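Local coordinates for beta-galactosidase (Bacteroides thetaiotaomicron, PDB 5MUI), which is a glycoside hydrolase that probably removes beta-L-arabinofuranose from the plant pectin rhamnogalacturonan II, at residues D118-G123 with E154-E159; P164-L169 with L203-S208; W199-T204 with M224-G229. One frame throughout, in Å; residues are numbered along the deposited sequence.

Contact 1. Residues D118-G123 with E154-E159; sequences DCNQRG and EGTGYE. With FUB (beta-L-arabinofuranose), chain B; RAM (alpha-L-rhamnopyranose), chain C.
Gln121 and Asn120 show how two side-chain amides can fix the course of a loop that has no regular structure, by bonding to its carbonyls. The amide nitrogen of Gln121 spends both its N-H groups here: NE2 donates to Gly155 O at 3.0 Å and to Gly157 O at 2.9 Å, each acceptor lying in the amide plane. A bend at chi2 (-75°) turns the amide into the curve of the loop, while its oxygen receives Tyr90 N. The neighbouring bond, Asn120 ND2 to Glu154 O, is short at 2.7 Å but less straight (140°), and the donor stands above the carbonyl plane. Asn120 and Gln121 both face Gly153, forming a classic beta bulge where strand 121-126 joins its neighbour 146-153 in one blade of a five-bladed beta-propeller. Packing contacts are few: the Thr156 methyl CG2 lies alongside the Asn120 amide, 3.5 Å from ND2, and Cys119 SG rests on Glu154 CB at 4.1 Å. Farther along the loop lie the contacts with the glycan. Tyr158 OH shares a hydrogen bond with O3 of the rhamnose (2.6 Å), and CG of Glu159 covers one face of the tyrosine ring. The Glu159 carboxylate, also bonded to Tyr90, brings OE2 to 2.6 Å from the ring oxygen O4 of the arabinofuranose.

Contact 2. Residues P164-L169 with L203-S208; sequences PLFVGL and LTQYKS. With 8PK (4-O-[(1R)-1-hydroxyethyl]-2-O-methyl-alpha-L-fucopyranose), chain D; FUB (beta-L-arabinofuranose), chain B.
Leu165 and Phe166 meet Thr204 and Gln205 where strands 166-169 and 204-208, belonging to neighbouring blades of the propeller, converge with axes 6.2 Å apart and N-to-C directions 44° from each other. At this junction two hydrogen bonds link the segments, and a side chain supplies the acceptor of one. Gln205 N donates to Leu165 O at 3.0 Å, and Leu165 N donates in turn to the hydroxyl of Thr204, with 3.0 Å from N to OG1. The threonine holds OG1 opposite its own backbone N (chi1 178°), which sets the hydroxyl beside Leu165; its proton goes to Gln205 O, 3.2 Å from OG1. A valine in place of Thr204 would probably leave the Leu165 N-H without its acceptor and weaken the tie between the blades. Gln205 reaches across at about a right angle to Phe166, its amide perpendicular to the ring and NE2 lying near the ring plane at the edge, 3.4 Å from Phe166 CA; NE2 also makes a weak hydrogen bond to Leu190 O. Farther along, Val167 CG1 packs on Ser208 OG, whose polar partner is Thr149. On the pocket side, Leu165 CD1 meets Tyr206 CD1 obliquely at 4.2 Å, and the tyrosine ring turns one face to the arabinofuranose, with C2 3.8 Å above its plane toward the rim. Leu203 O lies 3.5 Å from C10 of the 8PK sugar. The chemistry is thus divided: backbone amides and one hydroxyl hold the buried seam, whereas Tyr206 offers the glycan a largely nonpolar surface, suited to the carbon face of a sugar.

Contact 3. Residues W199-T204 with M224-G229; sequences WWEKLT and MFYNAG. With 8PK (4-O-[(1R)-1-hydroxyethyl]-2-O-methyl-alpha-L-fucopyranose), chain D; FUB (beta-L-arabinofuranose), chain B.
Trp200 and Tyr226 both set CG between their own backbone N and carbonyl carbon (chi1 68° and 66°), a choice Glu201 shares, and these turns bring two rings and a carboxylate together. The indole enters over one face of the phenol: Trp200 CH2 stands 3.5 Å above the Tyr226 ring plane, toward the rim, and the two rings are inclined at 53°. Tyr226 OH then donates to Glu201 OE1 at 2.9 Å; the acceptor lies in the plane of the phenol at its edge, yet is met from above the carboxylate plane. The other carboxylate oxygen pairs with Arg255 and accepts from Gln198 N, so the buried charge is probably well compensated. Ala228 CB packs against both Trp200 and Glu201, 3.7 Å from Trp200 CZ3 and 3.6 Å from Glu201 CB. Beyond it the backbones join: Gly229 N donates to Thr204 O at 2.9 Å, and Leu203 N to Gly229 O at 3.0 Å. Gly229 CA lies 3.6 Å from the methyl carbon C7 of the 8PK sugar. Two residues earlier, Asn227 ND2 donates to O3 of the arabinofuranose at 3.0 Å. The loop leading into the first strand of the blade packs on strand 222-231 through Tyr226 and Ala228, while Asn227 and Gly229 meet the glycan, as expected for a blade that lines the pocket of a propeller.

From the N terminus, contact 1 comes first, bringing the loop after strand 146-153 back to the start of strand 121-126 and so closing the first hairpin of one blade. Contact 2 opens after contact 1 has closed, near the end of the same loop; between its segments lies strand 183-184, the last of this sheet, before the chain enters strand 204-212 of the next blade. Contact 3 begins before contact 2 is complete, shares Leu203 and Thr204 with it, and closes the hairpin of strands 204-212 and 222-231. The two therefore overlap, whereas contact 1 stands in series, touching contact 2 through Leu165, which packs on Gln121 and Glu159. All three reach the bound arabinofuranose.

Contact 1. Residues D118-G123 with E154-E159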
loop_
_atom_site.group_PDB
_atom_site.type_symbol
_atom_site.label_atom_id
_atom_site.label_comp_id
_atom_site.label_asym_id
_atom_site.label_seq_id
_atom_site.Cartn_x
_atom_site.Cartn_y
_atom_site.Cartn_z
ATOM N N ASP A 118 14.375 -8.986 -11.009
ATOM C CA ASP A 118 13.286 -7.968 -10.965
ATOM C C ASP A 118 13.374 -7.003 -12.158
ATOM O O ASP A 118 13.021 -5.815 -12.053
ATOM C CB ASP A 118 13.338 -7.205 -9.615
ATOM C CG ASP A 118 14.670 -6.536 -9.364
ATOM O OD1 ASP A 118 15.549 -6.587 -10.271
ATOM O OD2 ASP A 118 14.856 -5.962 -8.265
ATOM N N CYS A 119 13.815 -7.496 -13.317
ATOM C CA CYS A 119 14.073 -6.601 -14.444
ATOM C C CYS A 119 12.884 -5.769 -14.924
ATOM O O CYS A 119 13.069 -4.596 -15.268
ATOM C CB CYS A 119 14.685 -7.348 -15.629
ATOM S SG CYS A 119 13.690 -8.730 -16.208
ATOM N N ASN A 120 11.677 -6.347 -14.925
ATOM C CA ASN A 120 10.478 -5.697 -15.474
ATOM C C ASN A 120 9.455 -5.117 -14.460
ATOM O O ASN A 120 8.587 -4.332 -14.867
ATOM C CB ASN A 120 9.765 -6.648 -16.448
ATOM C CG ASN A 120 10.617 -6.999 -17.646
ATOM O OD1 ASN A 120 11.353 -6.160 -18.161
ATOM N ND2 ASN A 120 10.528 -8.265 -18.099
ATOM N N GLN A 121 9.554 -5.491 -13.178
ATOM C CA GLN A 121 8.585 -5.047 -12.127
ATOM C C GLN A 121 9.356 -4.582 -10.918
ATOM O O GLN A 121 10.118 -5.365 -10.330
ATOM C CB GLN A 121 7.607 -6.184 -11.714
ATOM C CG GLN A 121 6.857 -6.846 -12.867
ATOM C CD GLN A 121 5.733 -6.034 -13.467
ATOM O OE1 GLN A 121 5.255 -5.027 -12.885
ATOM N NE2 GLN A 121 5.278 -6.466 -14.668
ATOM N N ARG A 122 9.194 -3.303 -10.568
ATOM C CA ARG A 122 9.967 -2.636 -9.489
ATOM C C ARG A 122 9.074 -1.581 -8.791
ATOM O O ARG A 122 9.194 -0.389 -9.070
ATOM C CB ARG A 122 11.214 -1.929 -10.065
ATOM C CG ARG A 122 12.181 -2.813 -10.886
ATOM C CD ARG A 122 13.370 -3.250 -10.062
ATOM N NE ARG A 122 14.328 -2.147 -9.910
ATOM C CZ ARG A 122 15.282 -2.076 -8.981
ATOM N NH1 ARG A 122 15.428 -3.034 -8.061
ATOM N NH2 ARG A 122 16.110 -1.010 -8.957
ATOM N N GLY A 123 8.212 -2.045 -7.878
ATOM C CA GLY A 123 7.128 -1.242 -7.281
ATOM C C GLY A 123 7.289 -1.174 -5.769
ATOM O O GLY A 123 6.930 -2.118 -5.060
ATOM N N GLU A 154 9.981 -10.675 -13.181
ATOM C CA GLU A 154 10.561 -10.698 -14.513
ATOM C C GLU A 154 9.556 -10.716 -15.652
ATOM O O GLU A 154 9.956 -10.587 -16.803
ATOM C CB GLU A 154 11.525 -11.870 -14.635
ATOM C CG GLU A 154 10.891 -13.238 -14.637
ATOM C CD GLU A 154 11.916 -14.357 -14.605
ATOM O OE1 GLU A 154 11.495 -15.522 -14.461
ATOM O OE2 GLU A 154 13.132 -14.079 -14.725
ATOM N N GLY A 155 8.266 -10.874 -15.364
ATOM C CA GLY A 155 7.246 -10.864 -16.446
ATOM C C GLY A 155 6.883 -9.446 -16.856
ATOM O O GLY A 155 6.920 -8.522 -16.008
ATOM N N THR A 156 6.545 -9.252 -18.135
ATOM C CA THR A 156 6.040 -7.961 -18.602
ATOM C C THR A 156 4.505 -7.838 -18.373
ATOM O O THR A 156 3.878 -8.732 -17.796
ATOM C CB THR A 156 6.368 -7.718 -20.091
ATOM O OG1 THR A 156 5.725 -8.718 -20.881
ATOM C CG2 THR A 156 7.870 -7.711 -20.330
ATOM N N GLY A 157 3.901 -6.733 -18.806
ATOM C CA GLY A 157 2.482 -6.525 -18.595
ATOM C C GLY A 157 2.171 -6.029 -17.187
ATOM O O GLY A 157 3.076 -5.682 -16.418
ATOM N N TYR A 158 0.879 -5.969 -16.871
ATOM C CA TYR A 158 0.410 -5.464 -15.578
ATOM C C TYR A 158 0.522 -6.558 -14.496
ATOM O O TYR A 158 -0.095 -7.638 -14.566
ATOM C CB TYR A 158 -1.015 -4.962 -15.694
ATOM C CG TYR A 158 -1.565 -4.249 -14.473
ATOM C CD1 TYR A 158 -1.095 -2.991 -14.102
ATOM C CD2 TYR A 158 -2.568 -4.829 -13.684
ATOM C CE1 TYR A 158 -1.610 -2.316 -12.984
ATOM C CE2 TYR A 158 -3.084 -4.163 -12.564
ATOM C CZ TYR A 158 -2.598 -2.907 -12.223
ATOM O OH TYR A 158 -3.116 -2.232 -11.132
ATOM N N GLU A 159 1.342 -6.286 -13.502
ATOM C CA GLU A 159 1.467 -7.146 -12.315
ATOM C C GLU A 159 1.803 -8.620 -12.608
ATOM O O GLU A 159 2.779 -8.853 -13.273
ATOM C CB GLU A 159 0.225 -6.988 -11.471
ATOM C CG GLU A 159 0.000 -5.554 -11.050
ATOM C CD GLU A 159 -0.771 -5.508 -9.766
ATOM O OE1 GLU A 159 -1.717 -6.330 -9.644
ATOM O OE2 GLU A 159 -0.403 -4.694 -8.886
HETATM O O5 FUB B . -1.640 -2.246 -4.538
HETATM C C5 FUB B . -0.784 -3.187 -5.223
HETATM C C4 FUB B . -1.354 -4.597 -5.434
HETATM O O4 FUB B . -1.943 -4.752 -6.740
HETATM C C3 FUB B . -2.416 -5.073 -4.468
HETATM O O3 FUB B . -1.848 -5.542 -3.232
HETATM C C2 FUB B . -3.095 -6.179 -5.284
HETATM O O2 FUB B . -4.431 -6.481 -4.850
HETATM C C1 FUB B . -3.014 -5.706 -6.740
HETATM C C1 RAM C . -5.699 -6.138 -8.761
HETATM C C2 RAM C . -4.643 -5.031 -8.544
HETATM C C3 RAM C . -5.209 -3.683 -8.983
HETATM C C4 RAM C . -6.496 -3.366 -8.202
HETATM C C5 RAM C . -7.501 -4.540 -8.325
HETATM C C6 RAM C . -8.700 -4.379 -7.390
HETATM O O2 RAM C . -4.228 -5.081 -7.246
HETATM O O3 RAM C . -4.180 -2.694 -8.758
HETATM O O4 RAM C . -7.072 -2.115 -8.657
HETATM O O5 RAM C . -6.898 -5.808 -8.029
#

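Contact 2. Residues P164-L169 with L203-S208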
loop_
_atom_site.group_PDB
_atom_site.type_symbol
_atom_site.label_atom_id
_atom_site.label_comp_id
_atom_site.label_asym_id
_atom_site.label_seq_id
_atom_site.Cartn_x
_atom_site.Cartn_y
_atom_site.Cartn_z
ATOM N N PRO A 164 4.786 -14.698 -11.818
ATOM C CA PRO A 164 4.480 -14.279 -10.432
ATOM C C PRO A 164 5.376 -13.128 -9.915
ATOM O O PRO A 164 6.416 -12.807 -10.528
ATOM C CB PRO A 164 4.707 -15.563 -9.609
ATOM C CG PRO A 164 5.596 -16.410 -10.454
ATOM C CD PRO A 164 5.242 -16.103 -11.877
ATOM N N LEU A 165 4.933 -12.480 -8.836
ATOM C CA LEU A 165 5.670 -11.389 -8.214
ATOM C C LEU A 165 6.168 -11.847 -6.837
ATOM O O LEU A 165 5.477 -12.595 -6.151
ATOM C CB LEU A 165 4.765 -10.182 -8.046
ATOM C CG LEU A 165 4.070 -9.618 -9.297
ATOM C CD1 LEU A 165 2.876 -8.761 -8.853
ATOM C CD2 LEU A 165 5.046 -8.840 -10.160
ATOM N N PHE A 166 7.357 -11.403 -6.434
ATOM C CA PHE A 166 7.966 -11.752 -5.140
ATOM C C PHE A 166 8.379 -10.499 -4.380
ATOM O O PHE A 166 8.457 -9.420 -4.971
ATOM C CB PHE A 166 9.226 -12.600 -5.333
ATOM C CG PHE A 166 9.070 -13.716 -6.325
ATOM C CD1 PHE A 166 7.985 -14.574 -6.259
ATOM C CD2 PHE A 166 10.008 -13.900 -7.326
ATOM C CE1 PHE A 166 7.832 -15.599 -7.197
ATOM C CE2 PHE A 166 9.869 -14.929 -8.253
ATOM C CZ PHE A 166 8.771 -15.768 -8.195
ATOM N N VAL A 167 8.709 -10.648 -3.097
ATOM C CA VAL A 167 9.066 -9.496 -2.258
ATOM C C VAL A 167 10.572 -9.206 -2.305
ATOM O O VAL A 167 11.399 -10.071 -1.945
ATOM C CB VAL A 167 8.617 -9.706 -0.791
ATOM C CG1 VAL A 167 8.922 -8.485 0.043
ATOM C CG2 VAL A 167 7.122 -10.010 -0.714
ATOM N N GLY A 168 10.916 -7.971 -2.695
ATOM C CA GLY A 168 12.293 -7.476 -2.753
ATOM C C GLY A 168 12.642 -6.519 -1.635
ATOM O O GLY A 168 11.738 -5.939 -1.005
ATOM N N LEU A 169 13.952 -6.362 -1.390
ATOM C CA LEU A 169 14.480 -5.408 -0.371
ATOM C C LEU A 169 15.451 -4.397 -0.997
ATOM O O LEU A 169 16.360 -4.787 -1.743
ATOM C CB LEU A 169 15.231 -6.141 0.734
ATOM C CG LEU A 169 15.736 -5.299 1.925
ATOM C CD1 LEU A 169 14.587 -4.680 2.717
ATOM C CD2 LEU A 169 16.659 -6.135 2.816
ATOM N N LEU A 203 0.358 -18.525 -4.997
ATOM C CA LEU A 203 0.174 -18.050 -6.385
ATOM C C LEU A 203 1.062 -16.847 -6.760
ATOM O O LEU A 203 1.630 -16.792 -7.850
ATOM C CB LEU A 203 -1.298 -17.688 -6.632
ATOM C CG LEU A 203 -2.280 -18.846 -6.456
ATOM C CD1 LEU A 203 -3.698 -18.329 -6.419
ATOM C CD2 LEU A 203 -2.093 -19.872 -7.567
ATOM N N THR A 204 1.128 -15.867 -5.873
ATOM C CA THR A 204 1.939 -14.662 -6.081
ATOM C C THR A 204 1.877 -13.818 -4.807
ATOM O O THR A 204 0.958 -13.986 -3.992
ATOM C CB THR A 204 1.490 -13.847 -7.328
ATOM O OG1 THR A 204 2.288 -12.657 -7.452
ATOM C CG2 THR A 204 0.035 -13.459 -7.206
ATOM N N GLN A 205 2.890 -12.973 -4.600
ATOM C CA GLN A 205 2.894 -12.033 -3.479
ATOM C C GLN A 205 2.607 -10.643 -4.039
ATOM O O GLN A 205 2.781 -10.425 -5.251
ATOM C CB GLN A 205 4.232 -12.107 -2.704
ATOM C CG GLN A 205 4.366 -13.417 -1.916
ATOM C CD GLN A 205 5.778 -13.942 -1.687
ATOM O OE1 GLN A 205 5.993 -14.758 -0.765
ATOM N NE2 GLN A 205 6.742 -13.497 -2.487
ATOM N N TYR A 206 2.119 -9.739 -3.178
ATOM C CA TYR A 206 1.785 -8.386 -3.574
ATOM C C TYR A 206 2.444 -7.363 -2.641
ATOM O O TYR A 206 3.638 -7.482 -2.381
ATOM C CB TYR A 206 0.277 -8.218 -3.671
ATOM C CG TYR A 206 -0.402 -8.961 -4.780
ATOM C CD1 TYR A 206 -0.263 -8.555 -6.124
ATOM C CD2 TYR A 206 -1.228 -10.063 -4.491
ATOM C CE1 TYR A 206 -0.924 -9.242 -7.151
ATOM C CE2 TYR A 206 -1.880 -10.745 -5.504
ATOM C CZ TYR A 206 -1.731 -10.345 -6.817
ATOM O OH TYR A 206 -2.440 -11.068 -7.755
ATOM N N LYS A 207 1.712 -6.345 -2.181
ATOM C CA LYS A 207 2.290 -5.285 -1.331
ATOM C C LYS A 207 2.803 -5.789 0.026
ATOM O O LYS A 207 2.177 -6.664 0.643
ATOM C CB LYS A 207 1.266 -4.145 -1.098
ATOM C CG LYS A 207 1.820 -3.088 -0.140
ATOM C CD LYS A 207 1.003 -1.839 -0.023
ATOM C CE LYS A 207 1.741 -0.880 0.916
ATOM N NZ LYS A 207 0.976 0.382 0.914
ATOM N N SER A 208 3.929 -5.229 0.479
ATOM C CA SER A 208 4.467 -5.463 1.820
ATOM C C SER A 208 4.831 -4.151 2.480
ATOM O O SER A 208 5.170 -3.175 1.792
ATOM C CB SER A 208 5.725 -6.336 1.768
ATOM O OG SER A 208 6.671 -5.819 0.834
HETATM O O9 8PK D . -1.452 -16.418 -12.293
HETATM C C8 8PK D . -1.372 -15.745 -11.042
HETATM C C10 8PK D . 0.092 -15.424 -10.741
HETATM O O4 8PK D . -2.176 -14.554 -11.072
HETATM C C4 8PK D . -3.587 -14.749 -11.327
HETATM C C5 8PK D . -4.113 -13.530 -12.085
HETATM C C6 8PK D . -3.210 -13.215 -13.275
HETATM O O5 8PK D . -4.175 -12.353 -11.254
HETATM C C3 8PK D . -4.379 -14.952 -10.034
HETATM O O3 8PK D . -3.886 -16.077 -9.301
HETATM C C2 8PK D . -4.310 -13.677 -9.187
HETATM O O2 8PK D . -5.020 -13.843 -7.929
HETATM C C7 8PK D . -4.185 -14.153 -6.803
HETATM C C1 8PK D . -4.866 -12.494 -10.013
HETATM O O5 FUB B . -1.640 -2.246 -4.538
HETATM C C5 FUB B . -0.784 -3.187 -5.223
HETATM C C4 FUB B . -1.354 -4.597 -5.434
HETATM O O4 FUB B . -1.943 -4.752 -6.740
HETATM C C3 FUB B . -2.416 -5.073 -4.468
HETATM O O3 FUB B . -1.848 -5.542 -3.232
HETATM C C2 FUB B . -3.095 -6.179 -5.284
HETATM O O2 FUB B . -4.431 -6.481 -4.850
HETATM C C1 FUB B . -3.014 -5.706 -6.740
#

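Contact 3. Residues W199-T204 with M224-G229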
loop_
_atom_site.group_PDB
_atom_site.type_symbol
_atom_site.label_atom_id
_atom_site.label_comp_id
_atom_site.label_asym_id
_atom_site.label_seq_id
_atom_site.Cartn_x
_atom_site.Cartn_y
_atom_site.Cartn_z
ATOM N N TRP A 199 0.096 -21.867 2.351
ATOM C CA TRP A 199 -0.972 -21.995 1.344
ATOM C C TRP A 199 -1.537 -20.661 0.785
ATOM O O TRP A 199 -1.850 -20.574 -0.409
ATOM C CB TRP A 199 -2.133 -22.886 1.875
ATOM C CG TRP A 199 -2.926 -22.314 3.041
ATOM C CD1 TRP A 199 -2.754 -22.588 4.382
ATOM C CD2 TRP A 199 -4.016 -21.364 2.971
ATOM N NE1 TRP A 199 -3.640 -21.862 5.120
ATOM C CE2 TRP A 199 -4.437 -21.114 4.289
ATOM C CE3 TRP A 199 -4.666 -20.715 1.928
ATOM C CZ2 TRP A 199 -5.502 -20.222 4.594
ATOM C CZ3 TRP A 199 -5.715 -19.806 2.233
ATOM C CH2 TRP A 199 -6.129 -19.596 3.543
ATOM N N TRP A 200 -1.628 -19.640 1.647
ATOM C CA TRP A 200 -2.259 -18.347 1.328
ATOM C C TRP A 200 -1.384 -17.457 0.388
ATOM O O TRP A 200 -1.864 -16.432 -0.097
ATOM C CB TRP A 200 -2.613 -17.578 2.637
ATOM C CG TRP A 200 -1.393 -17.124 3.389
ATOM C CD1 TRP A 200 -0.561 -17.888 4.172
ATOM C CD2 TRP A 200 -0.815 -15.816 3.350
ATOM N NE1 TRP A 200 0.481 -17.138 4.627
ATOM C CE2 TRP A 200 0.361 -15.858 4.149
ATOM C CE3 TRP A 200 -1.185 -14.613 2.735
ATOM C CZ2 TRP A 200 1.190 -14.738 4.340
ATOM C CZ3 TRP A 200 -0.349 -13.474 2.918
ATOM C CH2 TRP A 200 0.815 -13.550 3.725
ATOM N N GLU A 201 -0.128 -17.878 0.129
ATOM C CA GLU A 201 0.837 -17.108 -0.678
ATOM C C GLU A 201 1.438 -17.893 -1.870
ATOM O O GLU A 201 2.430 -17.457 -2.462
ATOM C CB GLU A 201 1.933 -16.560 0.233
ATOM C CG GLU A 201 2.751 -17.638 0.922
ATOM C CD GLU A 201 3.947 -17.137 1.682
ATOM O OE1 GLU A 201 4.548 -16.078 1.320
ATOM O OE2 GLU A 201 4.313 -17.858 2.653
ATOM N N LYS A 202 0.827 -19.017 -2.255
ATOM C CA LYS A 202 1.454 -19.888 -3.243
ATOM C C LYS A 202 1.349 -19.365 -4.670
ATOM O O LYS A 202 2.166 -19.743 -5.460
ATOM C CB LYS A 202 0.915 -21.331 -3.173
ATOM C CG LYS A 202 1.357 -22.139 -1.964
ATOM C CD LYS A 202 2.786 -22.648 -2.108
ATOM C CE LYS A 202 3.293 -23.322 -0.843
ATOM N NZ LYS A 202 2.955 -24.769 -0.751
ATOM N N LEU A 203 0.358 -18.525 -4.997
ATOM C CA LEU A 203 0.174 -18.050 -6.385
ATOM C C LEU A 203 1.062 -16.847 -6.760
ATOM O O LEU A 203 1.630 -16.792 -7.850
ATOM C CB LEU A 203 -1.298 -17.688 -6.632
ATOM C CG LEU A 203 -2.280 -18.846 -6.456
ATOM C CD1 LEU A 203 -3.698 -18.329 -6.419
ATOM C CD2 LEU A 203 -2.093 -19.872 -7.567
ATOM N N THR A 204 1.128 -15.867 -5.873
ATOM C CA THR A 204 1.939 -14.662 -6.081
ATOM C C THR A 204 1.877 -13.818 -4.807
ATOM O O THR A 204 0.958 -13.986 -3.992
ATOM C CB THR A 204 1.490 -13.847 -7.328
ATOM O OG1 THR A 204 2.288 -12.657 -7.452
ATOM C CG2 THR A 204 0.035 -13.459 -7.206
ATOM N N MET A 224 6.758 -7.611 9.202
ATOM C CA MET A 224 6.179 -7.346 7.873
ATOM C C MET A 224 4.713 -7.795 7.791
ATOM O O MET A 224 4.408 -8.939 8.125
ATOM C CB MET A 224 6.988 -8.068 6.780
ATOM C CG MET A 224 6.527 -7.825 5.325
ATOM S SD MET A 224 7.286 -9.035 4.169
ATOM C CE MET A 224 8.989 -8.474 4.202
ATOM N N PHE A 225 3.834 -6.885 7.349
ATOM C CA PHE A 225 2.489 -7.205 6.903
ATOM C C PHE A 225 2.484 -7.210 5.389
ATOM O O PHE A 225 2.981 -6.243 4.747
ATOM C CB PHE A 225 1.459 -6.178 7.426
ATOM C CG PHE A 225 1.007 -6.457 8.826
ATOM C CD1 PHE A 225 1.831 -6.165 9.909
ATOM C CD2 PHE A 225 -0.215 -7.088 9.058
ATOM C CE1 PHE A 225 1.413 -6.453 11.207
ATOM C CE2 PHE A 225 -0.657 -7.357 10.354
ATOM C CZ PHE A 225 0.171 -7.042 11.429
ATOM N N TYR A 226 1.977 -8.289 4.793
ATOM C CA TYR A 226 1.923 -8.382 3.313
ATOM C C TYR A 226 0.719 -9.148 2.842
ATOM O O TYR A 226 0.184 -9.974 3.594
ATOM C CB TYR A 226 3.203 -8.988 2.692
ATOM C CG TYR A 226 3.530 -10.457 2.981
ATOM C CD1 TYR A 226 3.901 -10.880 4.265
ATOM C CD2 TYR A 226 3.554 -11.409 1.940
ATOM C CE1 TYR A 226 4.271 -12.216 4.512
ATOM C CE2 TYR A 226 3.932 -12.731 2.162
ATOM C CZ TYR A 226 4.281 -13.149 3.450
ATOM O OH TYR A 226 4.649 -14.479 3.678
ATOM N N ASN A 227 0.236 -8.837 1.637
ATOM C CA ASN A 227 -0.888 -9.626 1.084
ATOM C C ASN A 227 -0.400 -10.466 -0.078
ATOM O O ASN A 227 0.621 -10.145 -0.675
ATOM C CB ASN A 227 -2.141 -8.767 0.775
ATOM C CG ASN A 227 -1.894 -7.675 -0.269
ATOM O OD1 ASN A 227 -1.165 -6.712 -0.008
ATOM N ND2 ASN A 227 -2.583 -7.771 -1.412
ATOM N N ALA A 228 -1.116 -11.555 -0.352
ATOM C CA ALA A 228 -0.729 -12.538 -1.345
ATOM C C ALA A 228 -1.939 -13.318 -1.792
ATOM O O ALA A 228 -2.981 -13.263 -1.131
ATOM C CB ALA A 228 0.305 -13.484 -0.746
ATOM N N GLY A 229 -1.772 -14.054 -2.895
ATOM C CA GLY A 229 -2.840 -14.880 -3.493
ATOM C C GLY A 229 -2.626 -16.389 -3.296
ATOM O O GLY A 229 -1.475 -16.880 -3.328
HETATM O O9 8PK D . -1.452 -16.418 -12.293
HETATM C C8 8PK D . -1.372 -15.745 -11.042
HETATM C C10 8PK D . 0.092 -15.424 -10.741
HETATM O O4 8PK D . -2.176 -14.554 -11.072
HETATM C C4 8PK D . -3.587 -14.749 -11.327
HETATM C C5 8PK D . -4.113 -13.530 -12.085
HETATM C C6 8PK D . -3.210 -13.215 -13.275
HETATM O O5 8PK D . -4.175 -12.353 -11.254
HETATM C C3 8PK D . -4.379 -14.952 -10.034
HETATM O O3 8PK D . -3.886 -16.077 -9.301
HETATM C C2 8PK D . -4.310 -13.677 -9.187
HETATM O O2 8PK D . -5.020 -13.843 -7.929
HETATM C C7 8PK D . -4.185 -14.153 -6.803
HETATM C C1 8PK D . -4.866 -12.494 -10.013
HETATM O O5 FUB B . -1.640 -2.246 -4.538
HETATM C C5 FUB B . -0.784 -3.187 -5.223
HETATM C C4 FUB B . -1.354 -4.597 -5.434
HETATM O O4 FUB B . -1.943 -4.752 -6.740
HETATM C C3 FUB B . -2.416 -5.073 -4.468
HETATM O O3 FUB B . -1.848 -5.542 -3.232
HETATM C C2 FUB B . -3.095 -6.179 -5.284
HETATM O O2 FUB B . -4.431 -6.481 -4.850
HETATM C C1 FUB B . -3.014 -5.706 -6.740
HETATM O O HOH W 1 -4.473 -15.578 0.021
#